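Local coordinates for molybdopterin biosynthesis protein MoaB (Sulfolobus tokodaii, PDB 3IWT) that probably takes part in molybdenum cofactor biosynthesis, as a member of the MogA/MoaB family with a probable molybdopterin-binding domain, at residues 18-23 with 44-49; 109-114 with 137-142; 116-121 with 133-138. All blocks are in the same frame, centred on the assembly; numbering follows the deposited sequence. Where two conformers were deposited one is given.

Contact 1. Residues 18-23 with 44-49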
# COMPACT_ATOMS: atom_id res chain seq x y z
N PHE A 18 -9.71 30.77 3.08
CA PHE A 18 -10.23 29.44 3.45
C PHE A 18 -11.48 29.13 2.64
O PHE A 18 -12.29 30.03 2.37
CB PHE A 18 -10.58 29.39 4.94
CG PHE A 18 -9.38 29.35 5.84
CD1 PHE A 18 -8.62 30.47 6.04
CD2 PHE A 18 -9.01 28.16 6.48
CE1 PHE A 18 -7.52 30.47 6.87
CE2 PHE A 18 -7.90 28.13 7.33
CZ PHE A 18 -7.14 29.29 7.50
N TYR A 19 -11.64 27.86 2.27
CA TYR A 19 -12.86 27.35 1.68
C TYR A 19 -13.44 26.30 2.63
O TYR A 19 -12.71 25.39 3.07
CB TYR A 19 -12.56 26.72 0.32
CG TYR A 19 -13.76 26.47 -0.55
CD1 TYR A 19 -13.94 27.20 -1.72
CD2 TYR A 19 -14.68 25.49 -0.23
CE1 TYR A 19 -15.01 26.95 -2.56
CE2 TYR A 19 -15.77 25.25 -1.04
CZ TYR A 19 -15.92 25.98 -2.21
OH TYR A 19 -16.98 25.72 -3.04
N VAL A 20 -14.73 26.40 2.93
CA VAL A 20 -15.34 25.56 3.96
C VAL A 20 -16.32 24.59 3.31
O VAL A 20 -17.18 25.01 2.53
CB VAL A 20 -16.07 26.39 5.04
CG1 VAL A 20 -16.69 25.49 6.13
CG2 VAL A 20 -15.11 27.39 5.69
N ILE A 21 -16.22 23.31 3.64
CA ILE A 21 -17.11 22.30 3.06
C ILE A 21 -17.83 21.53 4.15
O ILE A 21 -17.21 20.93 5.04
CB ILE A 21 -16.34 21.31 2.15
CG1 ILE A 21 -15.58 22.04 1.04
CG2 ILE A 21 -17.31 20.24 1.54
CD1 ILE A 21 -14.67 21.11 0.21
N THR A 22 -19.16 21.54 4.11
CA THR A 22 -19.93 20.79 5.11
C THR A 22 -20.41 19.51 4.45
O THR A 22 -21.00 19.55 3.39
CB THR A 22 -21.09 21.63 5.67
OG1 THR A 22 -20.53 22.71 6.41
CG2 THR A 22 -22.01 20.79 6.59
N ILE A 23 -20.12 18.37 5.09
CA ILE A 23 -20.52 17.06 4.58
C ILE A 23 -21.59 16.49 5.52
O ILE A 23 -21.30 16.01 6.63
CB ILE A 23 -19.30 16.11 4.47
CG1 ILE A 23 -18.20 16.77 3.63
CG2 ILE A 23 -19.72 14.80 3.87
CD1 ILE A 23 -16.88 16.01 3.59
N ILE A 44 -19.34 27.79 13.01
CA ILE A 44 -18.23 27.92 13.96
C ILE A 44 -16.89 28.12 13.25
O ILE A 44 -16.09 28.97 13.65
CB ILE A 44 -18.15 26.68 14.93
CG1 ILE A 44 -19.21 26.78 16.02
CG2 ILE A 44 -16.77 26.56 15.60
CD1 ILE A 44 -19.41 25.48 16.82
N ILE A 45 -16.65 27.34 12.19
CA ILE A 45 -15.41 27.43 11.43
C ILE A 45 -15.28 28.83 10.81
O ILE A 45 -14.26 29.48 10.96
CB ILE A 45 -15.34 26.35 10.33
CG1 ILE A 45 -15.26 24.95 10.98
CG2 ILE A 45 -14.17 26.60 9.36
CD1 ILE A 45 -15.40 23.78 9.98
N LYS A 46 -16.34 29.30 10.16
CA LYS A 46 -16.33 30.63 9.55
C LYS A 46 -16.07 31.74 10.56
O LYS A 46 -15.20 32.58 10.34
CB LYS A 46 -17.66 30.87 8.83
CG LYS A 46 -17.89 29.98 7.62
CD LYS A 46 -19.35 29.99 7.21
CE LYS A 46 -19.56 29.17 5.95
NZ LYS A 46 -20.98 29.21 5.50
N GLN A 47 -16.84 31.70 11.65
CA GLN A 47 -16.79 32.69 12.74
C GLN A 47 -15.36 32.79 13.31
O GLN A 47 -14.80 33.89 13.43
CB GLN A 47 -17.74 32.21 13.86
CG GLN A 47 -18.80 33.17 14.36
CD GLN A 47 -19.25 32.79 15.78
OE1 GLN A 47 -19.72 31.67 16.01
NE2 GLN A 47 -19.07 33.71 16.72
N LEU A 48 -14.78 31.63 13.66
CA LEU A 48 -13.45 31.58 14.27
C LEU A 48 -12.37 31.99 13.30
O LEU A 48 -11.43 32.69 13.67
CB LEU A 48 -13.12 30.18 14.85
CG LEU A 48 -13.75 29.78 16.19
CD1 LEU A 48 -13.46 28.32 16.52
CD2 LEU A 48 -13.29 30.71 17.31
N LEU A 49 -12.47 31.51 12.05
CA LEU A 49 -11.51 31.87 11.01
C LEU A 49 -11.51 33.37 10.75
O LEU A 49 -10.43 33.99 10.70
CB LEU A 49 -11.78 31.17 9.68
CG LEU A 49 -11.39 29.69 9.59
CD1 LEU A 49 -11.93 29.15 8.26
CD2 LEU A 49 -9.86 29.46 9.73

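Contact 2. Residues 109-114 with 137-142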
# COMPACT_ATOMS: atom_id res chain seq x y z
N ARG A 109 1.01 14.81 0.02
CA ARG A 109 1.63 14.34 1.27
C ARG A 109 0.56 14.40 2.36
O ARG A 109 -0.11 15.43 2.49
CB ARG A 109 2.78 15.27 1.68
CG ARG A 109 3.82 15.49 0.59
CD ARG A 109 5.06 16.21 1.11
NE ARG A 109 4.90 17.66 1.09
CZ ARG A 109 5.82 18.53 1.50
NH1 ARG A 109 6.98 18.10 2.01
NH2 ARG A 109 5.57 19.82 1.41
N GLU A 110 0.37 13.31 3.12
CA GLU A 110 -0.48 13.37 4.31
C GLU A 110 0.32 14.08 5.40
O GLU A 110 1.52 13.82 5.59
CB GLU A 110 -0.97 11.99 4.85
CG GLU A 110 -2.07 12.12 6.00
CD GLU A 110 -2.32 10.85 6.87
OE1 GLU A 110 -1.75 9.82 6.56
OE2 GLU A 110 -3.07 10.92 7.91
N ILE A 111 -0.34 14.95 6.14
CA ILE A 111 0.29 15.51 7.34
C ILE A 111 -0.04 14.47 8.43
O ILE A 111 -1.06 14.56 9.13
CB ILE A 111 -0.21 16.95 7.69
CG1 ILE A 111 0.14 17.88 6.51
CG2 ILE A 111 0.46 17.47 8.97
CD1 ILE A 111 -0.63 19.19 6.48
N GLU A 112 0.85 13.49 8.55
CA GLU A 112 0.56 12.23 9.20
C GLU A 112 0.17 12.45 10.66
O GLU A 112 -0.80 11.84 11.17
CB GLU A 112 1.78 11.29 9.11
CG GLU A 112 2.23 11.00 7.65
CD GLU A 112 3.50 10.15 7.55
OE1 GLU A 112 4.09 9.78 8.59
OE2 GLU A 112 3.90 9.82 6.42
N GLY A 113 0.92 13.34 11.33
CA GLY A 113 0.73 13.61 12.75
C GLY A 113 -0.53 14.36 13.13
O GLY A 113 -0.90 14.39 14.30
N PHE A 114 -1.22 14.98 12.17
CA PHE A 114 -2.45 15.66 12.52
C PHE A 114 -3.46 14.69 13.15
O PHE A 114 -4.14 15.05 14.10
CB PHE A 114 -3.12 16.40 11.34
CG PHE A 114 -4.37 17.13 11.73
CD1 PHE A 114 -4.32 18.42 12.25
CD2 PHE A 114 -5.61 16.50 11.62
CE1 PHE A 114 -5.48 19.06 12.64
CE2 PHE A 114 -6.76 17.14 12.01
CZ PHE A 114 -6.70 18.41 12.52
N ALA A 137 -10.19 12.11 11.71
CA ALA A 137 -9.85 13.47 11.31
C ALA A 137 -8.39 13.49 10.84
O ALA A 137 -7.52 12.90 11.47
CB ALA A 137 -10.11 14.47 12.45
N SER A 138 -8.16 14.14 9.69
CA SER A 138 -6.89 14.05 8.96
C SER A 138 -6.57 15.39 8.30
O SER A 138 -7.45 16.24 8.17
CB SER A 138 -6.99 12.97 7.88
OG SER A 138 -7.19 11.68 8.44
N ALA A 139 -5.31 15.57 7.92
CA ALA A 139 -4.84 16.76 7.21
C ALA A 139 -3.81 16.33 6.14
O ALA A 139 -3.18 15.26 6.24
CB ALA A 139 -4.23 17.82 8.19
N GLY A 140 -3.69 17.16 5.10
CA GLY A 140 -2.78 16.90 4.01
C GLY A 140 -2.52 18.13 3.17
O GLY A 140 -3.03 19.23 3.45
N ILE A 141 -1.70 17.92 2.14
CA ILE A 141 -1.23 18.99 1.28
C ILE A 141 -1.54 18.53 -0.16
O ILE A 141 -1.25 17.38 -0.52
CB ILE A 141 0.32 19.18 1.44
CG1 ILE A 141 0.70 19.59 2.87
CG2 ILE A 141 0.86 20.20 0.43
CD1 ILE A 141 2.08 19.08 3.33
N ILE A 142 -2.19 19.40 -0.93
CA ILE A 142 -2.38 19.18 -2.37
C ILE A 142 -1.95 20.44 -3.10
O ILE A 142 -2.51 21.48 -2.88
CB ILE A 142 -3.86 18.88 -2.74
CG1 ILE A 142 -4.35 17.67 -1.97
CG2 ILE A 142 -3.99 18.65 -4.29
CD1 ILE A 142 -5.83 17.38 -2.09
O HOH W 1 -3.46 13.46 9.21
O HOH W 2 -5.30 9.93 9.07

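Contact 3. Residues 116-121 with 133-138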
# COMPACT_ATOMS: atom_id res chain seq x y z
N ASP A 116 -3.14 11.74 14.92
CA ASP A 116 -2.88 11.36 16.32
C ASP A 116 -2.84 12.53 17.31
O ASP A 116 -3.29 12.41 18.46
CB ASP A 116 -1.64 10.44 16.44
CG ASP A 116 -0.42 10.99 15.75
OD1 ASP A 116 -0.32 10.77 14.53
OD2 ASP A 116 0.43 11.63 16.43
N VAL A 117 -2.31 13.67 16.88
CA VAL A 117 -2.30 14.85 17.74
C VAL A 117 -3.74 15.37 17.99
O VAL A 117 -4.06 15.79 19.10
CB VAL A 117 -1.36 15.95 17.24
CG1 VAL A 117 -1.44 17.18 18.17
CG2 VAL A 117 0.07 15.41 17.16
N PHE A 118 -4.60 15.29 16.98
CA PHE A 118 -6.00 15.64 17.18
C PHE A 118 -6.67 14.67 18.17
O PHE A 118 -7.45 15.08 19.03
CB PHE A 118 -6.80 15.69 15.88
CG PHE A 118 -8.26 16.05 16.12
CD1 PHE A 118 -8.61 17.33 16.54
CD2 PHE A 118 -9.27 15.09 15.99
CE1 PHE A 118 -9.94 17.66 16.78
CE2 PHE A 118 -10.61 15.42 16.23
CZ PHE A 118 -10.93 16.69 16.64
N ARG A 119 -6.34 13.39 18.05
CA ARG A 119 -6.88 12.40 18.99
C ARG A 119 -6.33 12.64 20.41
O ARG A 119 -7.05 12.44 21.39
CB ARG A 119 -6.63 10.99 18.50
CG ARG A 119 -7.51 10.64 17.32
CD ARG A 119 -7.38 9.19 16.87
NE ARG A 119 -6.13 8.84 16.21
CZ ARG A 119 -5.97 8.69 14.90
NH1 ARG A 119 -6.95 8.97 14.06
NH2 ARG A 119 -4.81 8.27 14.42
N LEU A 120 -5.09 13.13 20.51
CA LEU A 120 -4.48 13.44 21.82
C LEU A 120 -5.26 14.57 22.55
O LEU A 120 -5.65 14.42 23.71
CB LEU A 120 -2.99 13.80 21.62
CG LEU A 120 -2.08 14.25 22.78
CD1 LEU A 120 -0.67 14.32 22.23
CD2 LEU A 120 -2.46 15.62 23.34
N VAL A 121 -5.46 15.69 21.87
CA VAL A 121 -6.21 16.81 22.46
C VAL A 121 -7.69 16.45 22.70
O VAL A 121 -8.28 16.89 23.69
CB VAL A 121 -6.04 18.11 21.64
CG1 VAL A 121 -4.54 18.47 21.50
CG2 VAL A 121 -6.68 17.98 20.31
N TYR A 133 -10.58 7.57 20.03
CA TYR A 133 -10.12 6.60 19.02
C TYR A 133 -11.15 6.33 17.94
O TYR A 133 -10.85 5.60 16.98
CB TYR A 133 -9.52 5.34 19.61
CG TYR A 133 -10.44 4.32 20.24
CD1 TYR A 133 -11.10 3.37 19.46
CD2 TYR A 133 -10.61 4.27 21.60
CE1 TYR A 133 -11.91 2.39 20.03
CE2 TYR A 133 -11.42 3.29 22.21
CZ TYR A 133 -12.08 2.35 21.41
OH TYR A 133 -12.86 1.35 21.99
N LEU A 134 -12.32 6.94 18.06
CA LEU A 134 -13.38 6.77 17.06
C LEU A 134 -13.46 7.89 15.98
O LEU A 134 -14.45 7.96 15.24
CB LEU A 134 -14.70 6.58 17.80
CG LEU A 134 -14.74 5.29 18.65
CD1 LEU A 134 -16.14 5.09 19.21
CD2 LEU A 134 -14.30 4.07 17.84
N THR A 135 -12.42 8.71 15.89
CA THR A 135 -12.29 9.68 14.76
C THR A 135 -11.06 9.40 13.90
O THR A 135 -10.05 8.90 14.39
CB THR A 135 -12.28 11.13 15.25
OG1 THR A 135 -12.31 12.04 14.14
CG2 THR A 135 -11.06 11.42 16.17
N LYS A 136 -11.19 9.74 12.62
CA LYS A 136 -10.11 9.67 11.63
C LYS A 136 -9.81 11.04 11.01
O LYS A 136 -9.25 11.12 9.90
CB LYS A 136 -10.46 8.67 10.54
CG LYS A 136 -10.69 7.29 11.01
CD LYS A 136 -11.03 6.36 9.82
CE LYS A 136 -12.49 6.52 9.36
NZ LYS A 136 -12.82 5.40 8.44
N ALA A 137 -10.19 12.11 11.71
CA ALA A 137 -9.85 13.47 11.31
C ALA A 137 -8.39 13.49 10.84
O ALA A 137 -7.52 12.90 11.47
CB ALA A 137 -10.11 14.47 12.45
N SER A 138 -8.16 14.14 9.69
CA SER A 138 -6.89 14.05 8.96
C SER A 138 -6.57 15.39 8.30
O SER A 138 -7.45 16.24 8.17
CB SER A 138 -6.99 12.97 7.88
OG SER A 138 -7.19 11.68 8.44

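Contact 1. Residues 18-23 with 44-49
Leu49 lays a methyl over the ring of Phe18 where helix 40-51 packs back on strand 17-23, within a beta-alpha-beta crossover whose returning strand, 55-62, runs parallel beside the first. The axes of segments 18-23 and 44-49 approach to 9.7 Å, at 162°, close to antiparallel, as expected for the helix of such a connection. Packing is tight near Phe18. Leu49 CD2 stands 3.5 Å from the centroid of the Phe18 ring and 15° off its normal, a CH-pi contact over the face, while Leu49 CD1 fits against the root of the same side chain, 3.6 Å from Phe18 CB. Both branches of the leucine are therefore engaged by one aromatic residue. Further along the strand the spacing relaxes: Val20 CG2, the branch anti to the carbonyl carbon (chi1 -179° puts CG1 anti to N), meets Ile45 CG2 at 3.9 Å. Val157 and Leu161 of helix 154-176 pack on Ile45, which is buried. The looser, more solvent-exposed side is that of Lys46, only partly buried, whose extended chain carries its ammonium to a cation-pi contact with Tyr59. Lys46 itself touches the strand through its aliphatic part, CG lying 4.3 Å from Val20 CG2.

Contact 2. Residues 109-114 with 137-142
Phe114 rests on Ala139, its CG 3.6 Å from Ala139 CB; CG of the phenylalanine is anti to its own backbone nitrogen (chi1 -178°), which carries the ring along strand 138-142 toward Ala137. Beside it the side chains of Ile111 and Ile141 cross at about a right angle, Ile111 CD1 lying 3.9 Å from Ile141 CG1. Leu172 of helix 154-176 also packs on Ile111. Outward from this apolar layer the backbones pair. Ile141 N donates to Arg109 O at 3.0 Å, with a weak return bond from Arg109 N, and Ile111 N reaches Ala139 O at 2.9 Å from 40° above the carbonyl plane. At the polar edge, in the conformers described, one water joins Glu110 OE2 to Ser138 OG, lying 2.7 Å from each; Ser138 OG is also hydrogen-bonded to Lys136 O. Arg109 NH1 instead is hydrogen-bonded to the backbone O of Ser94 of the second subunit. One hydrogen-bonded pair (Arg109 with Ile141) followed by one non-hydrogen-bonded pair (Glu110 with Gly140, CA atoms 4.2 Å apart) marks a short antiparallel strand, outermost in the sheet of this chain, which an inverse gamma turn centred on Ile111 leads into helix 112-123.

Contact 3. Residues 116-121 with 133-138
Phe118 CA lies 7.3 Å from Ala137 CA and Arg119 CA lies 6.6 Å from Tyr133 CA, which sets the irregular segment 133-138 alongside one flank of helix 112-123. Arg119 carries the polar part of the contact. Its chain bends at chi3 (-72°), and NH1 donates to Thr135 O at 3.1 Å; the bond is moderately bent, 143° at the hydrogen, and the oxygen sits near the edge of the guanidinium but tilted 20° from its plane. Lower down the same side chain, Arg119 CG packs on Thr135 CG2 at 3.8 Å. That methyl, between the backbone N and the carbonyl carbon of its residue, also approaches the rim of the Phe118 ring, 4.0 Å from CE2, while Ala137 CB comes obliquely to Phe118 CD2 at 3.7 Å. Thr135 OG1, the branch anti to the backbone N, accepts from Ala137 N at 3.2 Å in an ST turn. Beyond the two segments, Arg119 NE forms a salt bridge with Asp116 of the fourth subunit. Putting a leucine at Arg119 would probably leave Thr135 O without this donor and that aspartate without its cationic mate at the subunit interface. Within the chain, Phe118 is backed by Ala160 and Leu164 of helix 154-176, and Lys136 reaches Glu101 of helix 99-103 just before the chain enters strand 138-142.

In the fold
From the N terminus, contact 1 closes first: strand 17-23 is rejoined by helix 40-51, packing that helix on the parallel part of the mixed sheet; 20 residues separate the two segments, and helix 25-32 lies among them. It is complete before the others open, and its centre lies about 18 Å from that of contact 2 and 19 Å from that of contact 3, across the centre of the chain. Contact 2 then opens at strand 109-110 and ends on strand 138-142, on the antiparallel side of the sheet. Contact 3 lies within that span, joining helix 112-123 to the loop that precedes the same strand; the two share Ala137 and Ser138. Both also touch the second subunit, whereas contact 1 touches no other chain.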